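Local coordinates for protein amidohydrolase 2 (Bifidobacterium longum subsp. infantis, PDB 6UVZ) that is probably a hydrolase of the metallo-dependent hydrolase superfamily, with no more specific reaction assigned, at residues 6-11 against 245-250; 214-219 against 230-235. All coordinates share one frame; numbering follows the deposited sequence.

In the fold
Both contacts belong to one TIM-barrel-like fold, and their centres lie about 11 Å apart. Interaction 1 sets the first strand, 7-13, against the last helix, 244-254. Interaction 2 sets the last strand, 214-216, and the loop after it against helix 229-239. Along the chain, interaction 2 is nested inside the loop that interaction 1 closes. The two helices are consecutive, and both reach the same parallel sheet. The contacts also touch directly: Ser11 OG lies 2.5 Å from Tyr216 O, a probable hydrogen bond. Both lie where the first and last strands of the sheet meet, with helices 229-239 and 244-254 packed over this seam.

Interaction 1 of 2, residues 6-11 against 245-250; sequences LNVIDS and DFFENN
Phe247 meets the strand with both its backbone and its ring. Its carbonyl O accepts a hydrogen bond from Ile9 N at 2.6 Å. The donor stands nearly on the line of the C=O bond, at a C=O...N angle of 172°. The Phe247 ring reaches back past Val8 toward Leu6. Leu6 CD2 sits over the middle of one face, 4.0 Å from the centroid, in a CH-pi contact. The neighbouring Phe246 places CD2 over the opposite face, nearer the rim, and this would limit tilting of the Phe247 ring. Val8 points away from the helix, yet CG2, anti to the carbonyl carbon, comes to 3.7 Å from Phe247 CD2, the two side chains lying side by side. This is the first strand of a TIM-barrel-like fold, packed against the last helix of the chain. The axes of strand 7-10 and helix segment 245-250 cross at 74°, so contact is confined to a short patch. Glu248, the next residue, continues the contact. Its CG is wedged between the backbone N and carbonyl carbon (chi1 60°), and the chain then runs extended toward Asn7. Asn7 ND2 gives a weak hydrogen bond to Glu248 OE2, 3.3 Å long, with amide and carboxylate planes almost perpendicular. The other oxygen, OE1, forms a salt bridge with Arg252, which would help hold the carboxylate. Nearer the backbone, Glu248 CB rests 3.8 Å from Ile9 CG1, the two side chains crossing at about a right angle. Leu53 of the adjoining strand touches Asn7, Ile9 and Glu248.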
ATOM      1  N   LEU A   6     -11.996  15.998  -9.650  1.00 82.14           N
ATOM      2  CA  LEU A   6     -10.682  15.368  -9.585  1.00 65.92           C
ATOM      3  C   LEU A   6     -10.838  13.856  -9.553  1.00 62.86           C
ATOM      4  O   LEU A   6     -11.656  13.330  -8.790  1.00 62.06           O
ATOM      5  CB  LEU A   6      -9.912  15.844  -8.347  1.00 65.53           C
ATOM      6  CG  LEU A   6      -8.651  15.069  -7.959  1.00 53.74           C
ATOM      7  CD1 LEU A   6      -7.501  15.388  -8.902  1.00 55.39           C
ATOM      8  CD2 LEU A   6      -8.269  15.354  -6.513  1.00 41.01           C
ATOM      9  N   ASN A   7     -10.051  13.161 -10.372  1.00 56.43           N
ATOM     10  CA  ASN A   7     -10.051  11.705 -10.402  1.00 49.50           C
ATOM     11  C   ASN A   7      -9.094  11.172  -9.342  1.00 51.43           C
ATOM     12  O   ASN A   7      -7.960  11.646  -9.226  1.00 53.06           O
ATOM     13  CB  ASN A   7      -9.652  11.192 -11.785  1.00 45.42           C
ATOM     14  CG  ASN A   7     -10.606  11.647 -12.873  1.00 50.60           C
ATOM     15  OD1 ASN A   7     -11.804  11.802 -12.637  1.00 57.08           O
ATOM     16  ND2 ASN A   7     -10.077  11.863 -14.071  1.00 51.04           N
ATOM     17  N   VAL A   8      -9.553  10.184  -8.574  1.00 48.83           N
ATOM     18  CA  VAL A   8      -8.806   9.652  -7.440  1.00 40.94           C
ATOM     19  C   VAL A   8      -8.773   8.132  -7.534  1.00 42.15           C
ATOM     20  O   VAL A   8      -9.813   7.495  -7.740  1.00 40.43           O
ATOM     21  CB  VAL A   8      -9.423  10.095  -6.098  1.00 35.36           C
ATOM     22  CG1 VAL A   8      -8.743   9.388  -4.939  1.00 40.27           C
ATOM     23  CG2 VAL A   8      -9.319  11.604  -5.937  1.00 42.31           C
ATOM     24  N   ILE A   9      -7.582   7.558  -7.383  1.00 41.71           N
ATOM     25  CA  ILE A   9      -7.393   6.113  -7.290  1.00 33.69           C
ATOM     26  C   ILE A   9      -6.752   5.818  -5.941  1.00 36.05           C
ATOM     27  O   ILE A   9      -5.624   6.252  -5.675  1.00 55.73           O
ATOM     28  CB  ILE A   9      -6.527   5.567  -8.436  1.00 28.93           C
ATOM     29  CG1 ILE A   9      -7.280   5.645  -9.764  1.00 38.03           C
ATOM     30  CG2 ILE A   9      -6.099   4.135  -8.146  1.00 25.02           C
ATOM     31  CD1 ILE A   9      -6.514   5.064 -10.934  1.00 24.03           C
ATOM     32  N   ASP A  10      -7.470   5.085  -5.091  1.00 28.21           N
ATOM     33  CA  ASP A  10      -6.980   4.748  -3.758  1.00 29.64           C
ATOM     34  C   ASP A  10      -6.049   3.547  -3.864  1.00 38.79           C
ATOM     35  O   ASP A  10      -6.500   2.422  -4.095  1.00 53.18           O
ATOM     36  CB  ASP A  10      -8.147   4.452  -2.821  1.00 32.23           C
ATOM     37  CG  ASP A  10      -7.799   4.687  -1.366  1.00 37.71           C
ATOM     38  OD1 ASP A  10      -8.567   5.393  -0.683  1.00 43.27           O
ATOM     39  OD2 ASP A  10      -6.751   4.182  -0.911  1.00 38.71           O
ATOM     40  N   SER A  11      -4.751   3.775  -3.685  1.00 39.12           N
ATOM     41  CA  SER A  11      -3.776   2.705  -3.857  1.00 41.31           C
ATOM     42  C   SER A  11      -3.641   1.807  -2.632  1.00 41.31           C
ATOM     43  O   SER A  11      -2.843   0.864  -2.670  1.00 45.43           O
ATOM     44  CB  SER A  11      -2.409   3.295  -4.216  1.00 41.46           C
ATOM     45  OG  SER A  11      -1.955   4.186  -3.214  1.00 68.48           O
ATOM     46  N   ASP A 245      -1.092  13.065 -11.316  1.00 61.10           N
ATOM     47  CA  ASP A 245      -0.134  11.981 -11.129  1.00 61.99           C
ATOM     48  C   ASP A 245      -0.247  11.382  -9.732  1.00 53.29           C
ATOM     49  O   ASP A 245      -0.278  10.157  -9.571  1.00 56.17           O
ATOM     50  CB  ASP A 245       1.286  12.485 -11.390  1.00 57.93           C
ATOM     51  CG  ASP A 245       1.506  12.882 -12.836  1.00 71.30           C
ATOM     52  OD1 ASP A 245       0.960  12.203 -13.729  1.00 74.28           O
ATOM     53  OD2 ASP A 245       2.226  13.874 -13.078  1.00 80.47           O
ATOM     54  N   PHE A 246      -0.324  12.236  -8.710  1.00 47.15           N
ATOM     55  CA  PHE A 246      -0.376  11.744  -7.337  1.00 50.50           C
ATOM     56  C   PHE A 246      -1.673  10.999  -7.043  1.00 58.67           C
ATOM     57  O   PHE A 246      -1.680  10.079  -6.219  1.00 53.10           O
ATOM     58  CB  PHE A 246      -0.197  12.910  -6.363  1.00 49.33           C
ATOM     59  CG  PHE A 246      -0.423  12.544  -4.923  1.00 57.08           C
ATOM     60  CD1 PHE A 246       0.485  11.748  -4.244  1.00 51.94           C
ATOM     61  CD2 PHE A 246      -1.538  13.008  -4.242  1.00 55.13           C
ATOM     62  CE1 PHE A 246       0.281  11.413  -2.917  1.00 31.96           C
ATOM     63  CE2 PHE A 246      -1.747  12.678  -2.915  1.00 43.97           C
ATOM     64  CZ  PHE A 246      -0.836  11.879  -2.251  1.00 36.97           C
ATOM     65  N   PHE A 247      -2.769  11.360  -7.711  1.00 57.63           N
ATOM     66  CA  PHE A 247      -4.079  10.830  -7.353  1.00 45.44           C
ATOM     67  C   PHE A 247      -4.572   9.704  -8.253  1.00 44.69           C
ATOM     68  O   PHE A 247      -5.511   9.001  -7.864  1.00 38.14           O
ATOM     69  CB  PHE A 247      -5.121  11.955  -7.341  1.00 41.95           C
ATOM     70  CG  PHE A 247      -5.136  12.754  -6.068  1.00 48.74           C
ATOM     71  CD1 PHE A 247      -4.502  13.983  -5.993  1.00 53.78           C
ATOM     72  CD2 PHE A 247      -5.782  12.270  -4.941  1.00 56.68           C
ATOM     73  CE1 PHE A 247      -4.516  14.717  -4.820  1.00 50.92           C
ATOM     74  CE2 PHE A 247      -5.799  12.999  -3.767  1.00 59.71           C
ATOM     75  CZ  PHE A 247      -5.165  14.224  -3.707  1.00 51.35           C
ATOM     76  N   GLU A 248      -3.980   9.503  -9.432  1.00 44.01           N
ATOM     77  CA  GLU A 248      -4.433   8.402 -10.279  1.00 51.75           C
ATOM     78  C   GLU A 248      -3.373   7.906 -11.257  1.00 53.41           C
ATOM     79  O   GLU A 248      -3.272   6.699 -11.498  1.00 59.55           O
ATOM     80  CB  GLU A 248      -5.696   8.804 -11.052  1.00 59.73           C
ATOM     81  CG  GLU A 248      -5.535  10.002 -11.975  1.00 74.48           C
ATOM     82  CD  GLU A 248      -6.524   9.985 -13.127  1.00 79.62           C
ATOM     83  OE1 GLU A 248      -6.939   8.881 -13.540  1.00 67.96           O
ATOM     84  OE2 GLU A 248      -6.887  11.075 -13.617  1.00 81.32           O
ATOM     85  N   ASN A 249      -2.579   8.815 -11.827  1.00 52.30           N
ATOM     86  CA  ASN A 249      -1.714   8.430 -12.938  1.00 52.57           C
ATOM     87  C   ASN A 249      -0.529   7.591 -12.472  1.00 52.35           C
ATOM     88  O   ASN A 249      -0.105   6.668 -13.178  1.00 55.38           O
ATOM     89  CB  ASN A 249      -1.238   9.672 -13.689  1.00 62.84           C
ATOM     90  CG  ASN A 249      -2.331  10.288 -14.541  1.00 67.29           C
ATOM     91  OD1 ASN A 249      -3.211   9.588 -15.043  1.00 58.50           O
ATOM     92  ND2 ASN A 249      -2.281  11.605 -14.709  1.00 78.94           N
ATOM     93  N   ASN A 250       0.023   7.891 -11.294  1.00 53.74           N
ATOM     94  CA  ASN A 250       1.122   7.076 -10.784  1.00 50.89           C
ATOM     95  C   ASN A 250       0.659   5.667 -10.437  1.00 53.40           C
ATOM     96  O   ASN A 250       1.425   4.709 -10.591  1.00 54.57           O
ATOM     97  CB  ASN A 250       1.761   7.738  -9.562  1.00 55.48           C
ATOM     98  CG  ASN A 250       2.506   9.011  -9.912  1.00 62.35           C
ATOM     99  OD1 ASN A 250       2.830   9.257 -11.074  1.00 72.49           O
ATOM    100  ND2 ASN A 250       2.787   9.829  -8.903  1.00 50.42           N
TER

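Interaction 2 of 2, residues 214-219 against 230-235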
ATOM      1  N   VAL A 214       5.036   8.647  -6.536  1.00 44.38           N
ATOM      2  CA  VAL A 214       4.361   8.874  -5.264  1.00 44.69           C
ATOM      3  C   VAL A 214       2.878   8.589  -5.459  1.00 46.84           C
ATOM      4  O   VAL A 214       2.246   9.155  -6.357  1.00 54.84           O
ATOM      5  CB  VAL A 214       4.578  10.309  -4.746  1.00 48.07           C
ATOM      6  CG1 VAL A 214       3.737  10.557  -3.511  1.00 46.58           C
ATOM      7  CG2 VAL A 214       6.049  10.546  -4.439  1.00 40.02           C
ATOM      8  N   LEU A 215       2.327   7.717  -4.619  1.00 38.64           N
ATOM      9  CA  LEU A 215       0.954   7.251  -4.750  1.00 34.45           C
ATOM     10  C   LEU A 215       0.092   7.818  -3.630  1.00 35.31           C
ATOM     11  O   LEU A 215       0.521   7.875  -2.474  1.00 40.50           O
ATOM     12  CB  LEU A 215       0.890   5.722  -4.713  1.00 29.40           C
ATOM     13  CG  LEU A 215       1.838   4.949  -5.633  1.00 27.63           C
ATOM     14  CD1 LEU A 215       1.856   3.477  -5.257  1.00 32.79           C
ATOM     15  CD2 LEU A 215       1.432   5.123  -7.082  1.00 30.31           C
ATOM     16  N   TYR A 216      -1.126   8.231  -3.974  1.00 38.94           N
ATOM     17  CA  TYR A 216      -2.099   8.613  -2.959  1.00 37.25           C
ATOM     18  C   TYR A 216      -2.642   7.367  -2.274  1.00 36.56           C
ATOM     19  O   TYR A 216      -3.050   6.408  -2.939  1.00 40.31           O
ATOM     20  CB  TYR A 216      -3.252   9.414  -3.562  1.00 33.34           C
ATOM     21  CG  TYR A 216      -4.475   9.421  -2.672  1.00 32.03           C
ATOM     22  CD1 TYR A 216      -4.513  10.187  -1.514  1.00 32.84           C
ATOM     23  CD2 TYR A 216      -5.586   8.644  -2.979  1.00 37.09           C
ATOM     24  CE1 TYR A 216      -5.625  10.186  -0.691  1.00 35.00           C
ATOM     25  CE2 TYR A 216      -6.702   8.637  -2.162  1.00 34.80           C
ATOM     26  CZ  TYR A 216      -6.717   9.410  -1.021  1.00 33.49           C
ATOM     27  OH  TYR A 216      -7.826   9.404  -0.209  1.00 36.45           O
ATOM     28  N   SER A 217      -2.661   7.392  -0.945  1.00 42.57           N
ATOM     29  CA  SER A 217      -3.135   6.270  -0.149  1.00 43.21           C
ATOM     30  C   SER A 217      -3.928   6.801   1.033  1.00 54.99           C
ATOM     31  O   SER A 217      -3.483   7.728   1.716  1.00 73.04           O
ATOM     32  CB  SER A 217      -1.965   5.406   0.335  1.00 51.18           C
ATOM     33  OG  SER A 217      -2.369   4.544   1.380  1.00 77.86           O
ATOM     34  N   SER A 218      -5.098   6.212   1.274  1.00 39.09           N
ATOM     35  CA  SER A 218      -5.945   6.600   2.395  1.00 40.81           C
ATOM     36  C   SER A 218      -5.742   5.738   3.630  1.00 46.01           C
ATOM     37  O   SER A 218      -5.971   6.217   4.745  1.00 53.13           O
ATOM     38  CB  SER A 218      -7.424   6.545   1.994  1.00 38.66           C
ATOM     39  OG  SER A 218      -7.834   5.209   1.753  1.00 29.16           O
ATOM     40  N   ASN A 219      -5.325   4.481   3.457  1.00 44.47           N
ATOM     41  CA  ASN A 219      -5.193   3.524   4.558  1.00 44.83           C
ATOM     42  C   ASN A 219      -6.518   3.346   5.298  1.00 45.84           C
ATOM     43  O   ASN A 219      -6.543   3.074   6.501  1.00 48.77           O
ATOM     44  CB  ASN A 219      -4.078   3.934   5.527  1.00 48.25           C
ATOM     45  CG  ASN A 219      -3.547   2.766   6.334  1.00 64.67           C
ATOM     46  OD1 ASN A 219      -3.719   1.607   5.959  1.00 63.43           O
ATOM     47  ND2 ASN A 219      -2.892   3.068   7.450  1.00 84.96           N
ATOM     48  N   ALA A 230     -11.340  12.522   6.539  1.00 48.80           N
ATOM     49  CA  ALA A 230     -11.476  13.919   6.137  1.00 45.03           C
ATOM     50  C   ALA A 230     -10.222  14.715   6.479  1.00 52.70           C
ATOM     51  O   ALA A 230      -9.767  15.543   5.681  1.00 59.62           O
ATOM     52  CB  ALA A 230     -12.706  14.539   6.798  1.00 39.16           C
ATOM     53  N   THR A 231      -9.647  14.473   7.659  1.00 50.00           N
ATOM     54  CA  THR A 231      -8.418  15.162   8.036  1.00 47.75           C
ATOM     55  C   THR A 231      -7.254  14.741   7.147  1.00 49.64           C
ATOM     56  O   THR A 231      -6.455  15.583   6.719  1.00 37.79           O
ATOM     57  CB  THR A 231      -8.092  14.892   9.505  1.00 47.00           C
ATOM     58  OG1 THR A 231      -9.233  15.205  10.315  1.00 61.52           O
ATOM     59  CG2 THR A 231      -6.912  15.740   9.953  1.00 36.95           C
ATOM     60  N   HIS A 232      -7.146  13.443   6.853  1.00 52.88           N
ATOM     61  CA  HIS A 232      -6.051  12.967   6.013  1.00 51.31           C
ATOM     62  C   HIS A 232      -6.236  13.391   4.563  1.00 56.69           C
ATOM     63  O   HIS A 232      -5.280  13.832   3.913  1.00 50.14           O
ATOM     64  CB  HIS A 232      -5.932  11.446   6.110  1.00 54.19           C
ATOM     65  CG  HIS A 232      -5.003  10.853   5.098  1.00 65.83           C
ATOM     66  ND1 HIS A 232      -3.639  11.053   5.130  1.00 69.60           N
ATOM     67  CD2 HIS A 232      -5.243  10.072   4.018  1.00 68.88           C
ATOM     68  CE1 HIS A 232      -3.078  10.416   4.117  1.00 72.56           C
ATOM     69  NE2 HIS A 232      -4.029   9.814   3.426  1.00 74.13           N
ATOM     70  N   PHE A 233      -7.456  13.263   4.033  1.00 60.45           N
ATOM     71  CA  PHE A 233      -7.687  13.602   2.633  1.00 56.40           C
ATOM     72  C   PHE A 233      -7.526  15.094   2.379  1.00 56.86           C
ATOM     73  O   PHE A 233      -7.067  15.490   1.303  1.00 50.94           O
ATOM     74  CB  PHE A 233      -9.078  13.137   2.200  1.00 63.43           C
ATOM     75  CG  PHE A 233      -9.379  13.397   0.752  1.00 57.19           C
ATOM     76  CD1 PHE A 233     -10.298  14.367   0.386  1.00 57.10           C
ATOM     77  CD2 PHE A 233      -8.738  12.677  -0.242  1.00 50.57           C
ATOM     78  CE1 PHE A 233     -10.576  14.608  -0.947  1.00 65.16           C
ATOM     79  CE2 PHE A 233      -9.009  12.915  -1.576  1.00 55.96           C
ATOM     80  CZ  PHE A 233      -9.929  13.882  -1.928  1.00 66.42           C
ATOM     81  N   GLN A 234      -7.890  15.934   3.350  1.00 63.07           N
ATOM     82  CA  GLN A 234      -7.723  17.371   3.170  1.00 63.69           C
ATOM     83  C   GLN A 234      -6.253  17.765   3.234  1.00 58.60           C
ATOM     84  O   GLN A 234      -5.810  18.655   2.499  1.00 62.70           O
ATOM     85  CB  GLN A 234      -8.532  18.135   4.217  1.00 73.54           C
ATOM     86  CG  GLN A 234      -8.648  19.621   3.930  1.00 82.45           C
ATOM     87  CD  GLN A 234      -9.274  19.899   2.578  1.00 94.91           C
ATOM     88  OE1 GLN A 234      -8.572  20.080   1.581  1.00 95.53           O
ATOM     89  NE2 GLN A 234     -10.601  19.931   2.533  1.00 98.26           N
ATOM     90  N   LEU A 235      -5.481  17.112   4.107  1.00 52.81           N
ATOM     91  CA  LEU A 235      -4.051  17.388   4.182  1.00 44.82           C
ATOM     92  C   LEU A 235      -3.347  17.033   2.878  1.00 41.05           C
ATOM     93  O   LEU A 235      -2.367  17.686   2.502  1.00 44.65           O
ATOM     94  CB  LEU A 235      -3.430  16.624   5.353  1.00 46.59           C
ATOM     95  CG  LEU A 235      -1.920  16.763   5.562  1.00 47.37           C
ATOM     96  CD1 LEU A 235      -1.524  18.225   5.701  1.00 46.28           C
ATOM     97  CD2 LEU A 235      -1.470  15.968   6.777  1.00 45.13           C
TER
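The backbones stay well apart, with Ser218 and Phe233 closest at 7.2 Å between CA atoms, so side chains from helix 229-239 must span the gap to the end of strand 214-216. His232 does so with a hydrogen bond. Its CG is anti to the backbone N (chi1 170°), which carries the imidazole out from the helix toward the loop. NE2 donates to Ser217 O at 2.8 Å, with an N-H...O angle of 154°. The donor lies in the carbonyl plane, and the oxygen sits at the ring edge, slightly out of the imidazole plane. The imidazole CD2 comes to 3.9 Å from Ser218 CA. Replacing His232 with an alanine is likely to leave Ser217 O without this donor and to open a gap between helix and loop. Phe233, one residue on, turns its ring toward Tyr216. Between these two residues the nearest atoms are Tyr216 OH and Phe233 CD2, 3.4 Å apart. The ring centroids are 6.0 Å apart with planes at 75°, an oblique meeting. The tyrosine hydroxyl, set beside this apolar ring, is hydrogen-bonded to the hydroxyl of Tyr45. Phe233 also stacks on Phe48 and touches Phe247, so it joins an aromatic cluster. Beyond the strand, Ser218 OG is hydrogen-bonded to Asp10, which ties this loop to the first strand. Helix 229-239 lies after the eighth strand of the parallel sheet and packs against that strand's end and the loop that follows, as expected on the outside of a TIM-barrel-like fold.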